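Local structure of dextranase (Pseudarthrobacter oxydans, 6NZS) at residues Y155-L168 and H435-T447. The protein catalyses the endohydrolysis of (1->6)-alpha-D-glucosidic linkages in dextran, as a glycoside hydrolase of family 49. Residues are numbered along the deposited sequence; the frame is centred on the assembly and turned at random.
Sequences YTAYNDMSGDSGKL and HNRMYWKDVKYNT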
loop_
_atom_site.group_PDB
_atom_site.type_symbol
_atom_site.label_atom_id
_atom_site.label_comp_id
_atom_site.label_asym_id
_atom_site.label_seq_id
_atom_site.Cartn_x
_atom_site.Cartn_y
_atom_site.Cartn_z
ATOM N N TYR A 155 -12.235 16.772 -2.295
ATOM C CA TYR A 155 -13.334 16.515 -3.213
ATOM C C TYR A 155 -14.012 15.230 -2.750
ATOM O O TYR A 155 -13.452 14.448 -1.973
ATOM C CB TYR A 155 -12.845 16.372 -4.672
ATOM C CG TYR A 155 -12.361 14.965 -4.923
ATOM C CD1 TYR A 155 -11.140 14.542 -4.412
ATOM C CD2 TYR A 155 -13.157 14.032 -5.587
ATOM C CE1 TYR A 155 -10.710 13.248 -4.568
ATOM C CE2 TYR A 155 -12.738 12.733 -5.744
ATOM C CZ TYR A 155 -11.509 12.341 -5.233
ATOM O OH TYR A 155 -11.085 11.044 -5.378
ATOM N N THR A 156 -15.218 14.990 -3.252
ATOM C CA THR A 156 -15.937 13.760 -2.957
ATOM C C THR A 156 -16.068 12.938 -4.228
ATOM O O THR A 156 -16.495 13.456 -5.271
ATOM C CB THR A 156 -17.315 14.055 -2.353
ATOM O OG1 THR A 156 -17.137 14.760 -1.110
ATOM C CG2 THR A 156 -18.103 12.760 -2.109
ATOM N N ALA A 157 -15.682 11.666 -4.145
ATOM C CA ALA A 157 -15.948 10.715 -5.216
ATOM C C ALA A 157 -17.350 10.147 -5.036
ATOM O O ALA A 157 -17.736 9.776 -3.920
ATOM C CB ALA A 157 -14.925 9.584 -5.175
ATOM N N TYR A 158 -18.108 10.093 -6.132
ATOM C CA TYR A 158 -19.464 9.555 -6.144
ATOM C C TYR A 158 -19.563 8.365 -7.086
ATOM O O TYR A 158 -18.825 8.267 -8.065
ATOM C CB TYR A 158 -20.459 10.611 -6.647
ATOM C CG TYR A 158 -20.566 11.805 -5.743
ATOM C CD1 TYR A 158 -19.700 12.884 -5.887
ATOM C CD2 TYR A 158 -21.529 11.861 -4.748
ATOM C CE1 TYR A 158 -19.791 13.991 -5.057
ATOM C CE2 TYR A 158 -21.625 12.968 -3.913
ATOM C CZ TYR A 158 -20.747 14.019 -4.066
ATOM O OH TYR A 158 -20.846 15.126 -3.240
ATOM N N ASN A 159 -20.500 7.470 -6.795
ATOM C CA ASN A 159 -20.838 6.384 -7.703
ATOM C C ASN A 159 -22.084 6.818 -8.460
ATOM O O ASN A 159 -23.095 7.165 -7.842
ATOM C CB ASN A 159 -21.078 5.075 -6.941
ATOM C CG ASN A 159 -21.279 3.881 -7.873
ATOM O OD1 ASN A 159 -21.708 4.041 -9.015
ATOM N ND2 ASN A 159 -20.978 2.688 -7.387
ATOM N N ASP A 160 -21.992 6.857 -9.790
ATOM C CA ASP A 160 -23.140 7.288 -10.588
ATOM C C ASP A 160 -24.220 6.220 -10.728
ATOM O O ASP A 160 -25.273 6.488 -11.330
ATOM C CB ASP A 160 -22.702 7.872 -11.945
ATOM C CG ASP A 160 -22.177 6.823 -12.931
ATOM O OD1 ASP A 160 -22.236 5.603 -12.671
ATOM O OD2 ASP A 160 -21.691 7.246 -14.002
ATOM N N MET A 161 -23.976 5.021 -10.197
ATOM C CA MET A 161 -24.955 3.940 -10.132
ATOM C C MET A 161 -25.326 3.387 -11.500
ATOM O O MET A 161 -26.338 2.687 -11.634
ATOM C CB MET A 161 -26.191 4.321 -9.306
ATOM C CG MET A 161 -25.822 4.846 -7.906
ATOM S SD MET A 161 -24.798 3.682 -6.974
ATOM C CE MET A 161 -26.071 2.621 -6.335
ATOM N N SER A 162 -24.494 3.645 -12.502
ATOM C CA SER A 162 -24.756 3.173 -13.853
ATOM C C SER A 162 -24.500 1.673 -13.974
ATOM O O SER A 162 -23.569 1.131 -13.377
ATOM C CB SER A 162 -23.872 3.928 -14.847
ATOM O OG SER A 162 -22.490 3.717 -14.586
ATOM N N GLY A 163 -25.333 0.996 -14.763
ATOM C CA GLY A 163 -25.062 -0.399 -15.074
ATOM C C GLY A 163 -25.034 -1.289 -13.845
ATOM O O GLY A 163 -25.704 -1.037 -12.838
ATOM N N ASP A 164 -24.214 -2.343 -13.926
ATOM C CA ASP A 164 -24.188 -3.343 -12.864
ATOM C C ASP A 164 -23.407 -2.857 -11.649
ATOM O O ASP A 164 -23.802 -3.116 -10.504
ATOM C CB ASP A 164 -23.562 -4.640 -13.384
ATOM C CG ASP A 164 -24.475 -5.395 -14.343
ATOM O OD1 ASP A 164 -25.707 -5.219 -14.265
ATOM O OD2 ASP A 164 -23.956 -6.176 -15.165
ATOM N N SER A 165 -22.301 -2.156 -11.869
ATOM C CA SER A 165 -21.390 -1.826 -10.781
ATOM C C SER A 165 -21.300 -0.345 -10.488
ATOM O O SER A 165 -20.745 0.037 -9.448
ATOM C CB SER A 165 -19.973 -2.320 -11.103
ATOM O OG SER A 165 -19.959 -3.723 -11.275
ATOM N N GLY A 166 -21.808 0.498 -11.367
ATOM C CA GLY A 166 -21.580 1.916 -11.263
ATOM C C GLY A 166 -20.202 2.291 -11.762
ATOM O O GLY A 166 -19.356 1.451 -12.082
ATOM N N LYS A 167 -19.985 3.600 -11.831
ATOM C CA LYS A 167 -18.706 4.186 -12.193
ATOM C C LYS A 167 -18.481 5.376 -11.278
ATOM O O LYS A 167 -19.434 6.039 -10.860
ATOM C CB LYS A 167 -18.705 4.693 -13.645
ATOM C CG LYS A 167 -18.841 3.596 -14.692
ATOM C CD LYS A 167 -17.489 3.010 -15.055
ATOM C CE LYS A 167 -17.625 1.657 -15.747
ATOM N NZ LYS A 167 -16.378 0.849 -15.622
ATOM N N LEU A 168 -17.218 5.643 -10.964
ATOM C CA LEU A 168 -16.907 6.807 -10.149
ATOM C C LEU A 168 -16.966 8.088 -10.977
ATOM O O LEU A 168 -16.616 8.114 -12.161
ATOM C CB LEU A 168 -15.531 6.674 -9.496
ATOM C CG LEU A 168 -15.457 5.656 -8.364
ATOM C CD1 LEU A 168 -14.056 5.690 -7.787
ATOM C CD2 LEU A 168 -16.483 5.925 -7.280
ATOM N N HIS A 435 -7.925 6.314 3.786
ATOM C CA HIS A 435 -8.864 6.597 2.712
ATOM C C HIS A 435 -9.119 5.310 1.958
ATOM O O HIS A 435 -8.309 4.382 1.987
ATOM C CB HIS A 435 -8.296 7.634 1.739
ATOM C CG HIS A 435 -8.152 8.989 2.348
ATOM N ND1 HIS A 435 -9.242 9.727 2.755
ATOM C CD2 HIS A 435 -7.058 9.727 2.653
ATOM C CE1 HIS A 435 -8.829 10.869 3.276
ATOM N NE2 HIS A 435 -7.507 10.893 3.224
ATOM N N ASN A 436 -10.247 5.280 1.254
ATOM C CA ASN A 436 -10.537 4.179 0.348
ATOM C C ASN A 436 -11.599 4.647 -0.629
ATOM O O ASN A 436 -12.421 5.501 -0.296
ATOM C CB ASN A 436 -11.027 2.933 1.099
ATOM C CG ASN A 436 -12.465 3.060 1.551
ATOM O OD1 ASN A 436 -13.383 2.566 0.883
ATOM N ND2 ASN A 436 -12.682 3.744 2.670
ATOM N N ARG A 437 -11.592 4.060 -1.828
ATOM C CA ARG A 437 -12.596 4.365 -2.838
ATOM C C ARG A 437 -13.312 3.095 -3.278
ATOM O O ARG A 437 -13.664 2.933 -4.448
ATOM C CB ARG A 437 -11.997 5.112 -4.031
ATOM C CG ARG A 437 -11.628 6.572 -3.729
ATOM C CD ARG A 437 -11.401 7.389 -5.009
ATOM N NE ARG A 437 -10.367 6.809 -5.862
ATOM C CZ ARG A 437 -9.062 7.002 -5.717
ATOM N NH1 ARG A 437 -8.594 7.779 -4.745
ATOM N NH2 ARG A 437 -8.214 6.410 -6.554
ATOM N N MET A 438 -13.538 2.177 -2.341
ATOM C CA MET A 438 -14.229 0.931 -2.663
ATOM C C MET A 438 -15.712 1.230 -2.862
ATOM O O MET A 438 -16.390 1.705 -1.944
ATOM C CB MET A 438 -13.990 -0.104 -1.565
ATOM C CG MET A 438 -12.507 -0.493 -1.444
ATOM S SD MET A 438 -12.159 -1.880 -0.325
ATOM C CE MET A 438 -12.675 -1.176 1.233
ATOM N N TYR A 439 -16.215 0.990 -4.072
ATOM C CA TYR A 439 -17.430 1.672 -4.506
ATOM C C TYR A 439 -18.519 0.794 -5.105
ATOM O O TYR A 439 -19.575 1.326 -5.437
ATOM C CB TYR A 439 -17.100 2.768 -5.537
ATOM C CG TYR A 439 -16.628 2.263 -6.901
ATOM C CD1 TYR A 439 -17.532 1.994 -7.929
ATOM C CD2 TYR A 439 -15.276 2.085 -7.169
ATOM C CE1 TYR A 439 -17.098 1.548 -9.170
ATOM C CE2 TYR A 439 -14.837 1.645 -8.409
ATOM C CZ TYR A 439 -15.753 1.385 -9.403
ATOM O OH TYR A 439 -15.315 0.955 -10.633
ATOM N N TRP A 440 -18.301 -0.509 -5.255
ATOM C CA TRP A 440 -19.125 -1.315 -6.157
ATOM C C TRP A 440 -20.600 -1.313 -5.767
ATOM O O TRP A 440 -20.961 -1.541 -4.607
ATOM C CB TRP A 440 -18.626 -2.756 -6.152
ATOM C CG TRP A 440 -17.173 -2.932 -6.435
ATOM C CD1 TRP A 440 -16.226 -3.416 -5.574
ATOM C CD2 TRP A 440 -16.499 -2.683 -7.674
ATOM N NE1 TRP A 440 -15.008 -3.470 -6.197
ATOM C CE2 TRP A 440 -15.147 -3.036 -7.490
ATOM C CE3 TRP A 440 -16.910 -2.208 -8.926
ATOM C CZ2 TRP A 440 -14.197 -2.909 -8.497
ATOM C CZ3 TRP A 440 -15.965 -2.080 -9.930
ATOM C CH2 TRP A 440 -14.621 -2.432 -9.711
ATOM N N LYS A 441 -21.455 -1.091 -6.768
ATOM C CA LYS A 441 -22.893 -1.211 -6.571
ATOM C C LYS A 441 -23.301 -2.672 -6.419
ATOM O O LYS A 441 -24.144 -3.006 -5.575
ATOM C CB LYS A 441 -23.585 -0.572 -7.779
ATOM C CG LYS A 441 -25.084 -0.779 -7.924
ATOM C CD LYS A 441 -25.527 -0.118 -9.230
ATOM C CE LYS A 441 -26.918 -0.543 -9.671
ATOM N NZ LYS A 441 -27.322 0.130 -10.941
ATOM N N ASP A 442 -22.714 -3.556 -7.220
ATOM C CA ASP A 442 -23.013 -4.972 -7.087
ATOM C C ASP A 442 -22.177 -5.563 -5.957
ATOM O O ASP A 442 -21.203 -4.960 -5.494
ATOM C CB ASP A 442 -22.797 -5.726 -8.411
ATOM C CG ASP A 442 -21.392 -5.559 -8.988
ATOM O OD1 ASP A 442 -20.771 -4.503 -8.806
ATOM O OD2 ASP A 442 -20.902 -6.505 -9.657
ATOM N N VAL A 443 -22.571 -6.755 -5.506
ATOM C CA VAL A 443 -21.902 -7.419 -4.383
ATOM C C VAL A 443 -20.751 -8.240 -4.963
ATOM O O VAL A 443 -20.920 -9.390 -5.370
ATOM C CB VAL A 443 -22.875 -8.257 -3.553
ATOM C CG1 VAL A 443 -22.144 -9.008 -2.444
ATOM C CG2 VAL A 443 -23.988 -7.374 -2.968
ATOM N N LYS A 444 -19.560 -7.647 -4.995
ATOM C CA LYS A 444 -18.377 -8.309 -5.533
ATOM C C LYS A 444 -17.746 -9.238 -4.502
ATOM O O LYS A 444 -17.871 -9.042 -3.292
ATOM C CB LYS A 444 -17.335 -7.277 -5.965
ATOM C CG LYS A 444 -17.815 -6.316 -7.025
ATOM C CD LYS A 444 -17.259 -6.671 -8.365
ATOM C CE LYS A 444 -17.599 -5.624 -9.398
ATOM N NZ LYS A 444 -18.139 -6.292 -10.610
ATOM N N TYR A 445 -17.055 -10.262 -5.000
ATOM C CA TYR A 445 -16.444 -11.249 -4.112
ATOM C C TYR A 445 -15.129 -10.777 -3.507
ATOM O O TYR A 445 -14.715 -11.321 -2.476
ATOM C CB TYR A 445 -16.164 -12.566 -4.848
ATOM C CG TYR A 445 -17.369 -13.243 -5.460
ATOM C CD1 TYR A 445 -18.149 -14.121 -4.717
ATOM C CD2 TYR A 445 -17.706 -13.023 -6.789
ATOM C CE1 TYR A 445 -19.251 -14.759 -5.288
ATOM C CE2 TYR A 445 -18.805 -13.647 -7.367
ATOM C CZ TYR A 445 -19.570 -14.510 -6.610
ATOM O OH TYR A 445 -20.657 -15.136 -7.189
ATOM N N ASN A 446 -14.463 -9.803 -4.121
ATOM C CA ASN A 446 -13.119 -9.379 -3.723
ATOM C C ASN A 446 -13.132 -7.901 -3.342
ATOM O O ASN A 446 -12.584 -7.058 -4.052
ATOM C CB ASN A 446 -12.075 -9.676 -4.831
ATOM C CG ASN A 446 -12.341 -8.916 -6.125
ATOM O OD1 ASN A 446 -13.487 -8.775 -6.555
ATOM N ND2 ASN A 446 -11.276 -8.422 -6.749
ATOM N N THR A 447 -13.747 -7.590 -2.207
ATOM C CA THR A 447 -13.802 -6.216 -1.719
ATOM C C THR A 447 -13.959 -6.269 -0.204
ATOM O O THR A 447 -13.853 -7.343 0.397
ATOM C CB THR A 447 -14.877 -5.412 -2.477
ATOM O OG1 THR A 447 -14.805 -4.018 -2.124
ATOM C CG2 THR A 447 -16.261 -5.946 -2.166
HETATM O O HOH W 1 -19.571 -5.319 -13.325
HETATM O O HOH W 2 -16.882 0.411 -12.660
HETATM O O HOH W 3 -15.082 4.008 -11.986
#
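Lys-441 runs fully extended alongside the loop 161-165: with CG anti to the backbone N (chi1 170°) and the chain straight beyond it, NZ is carried along the loop to two carbonyls, Gly-163 O at 2.8 Å, met almost head-on, and Met-161 O, met from above the carbonyl plane. Met-161 bends back so that its CE lies 3.9 Å from CG of the lysine. A methionine in place of Lys-441 would probably leave both carbonyl oxygens without their shared donor and the loop freer to move. The backbone N of Lys-441 adds a bond to Ser-165 O. Next to it, Ser-165 OG donates to Asp-442 OD1 (2.7 Å) from above the carboxylate plane and accepts from Lys-444 NZ, which also forms a salt bridge with Asp-442 OD2. Leu-168 lies over one face of the Tyr-439 ring, its CG 3.9 Å from the centroid in a CH-pi contact. At the edge of that ring sits Asn-159, its amide turned 75° from the ring plane; ND2 reaches Tyr-439 O at 2.8 Å, while OD1 accepts from Met-161 N in an Asx turn. Water 2 joins Tyr-439 OH to Gly-166 O. Arg-437 brings CD to Tyr-155 OH, and both polar ends meet Glu-181. The contact seats the loop of a beta-hairpin (strands 154-159 and 168-169) of the N-terminal Ig-like domain on a loop between strands of the parallel beta-helix, the two-domain architecture of family 49.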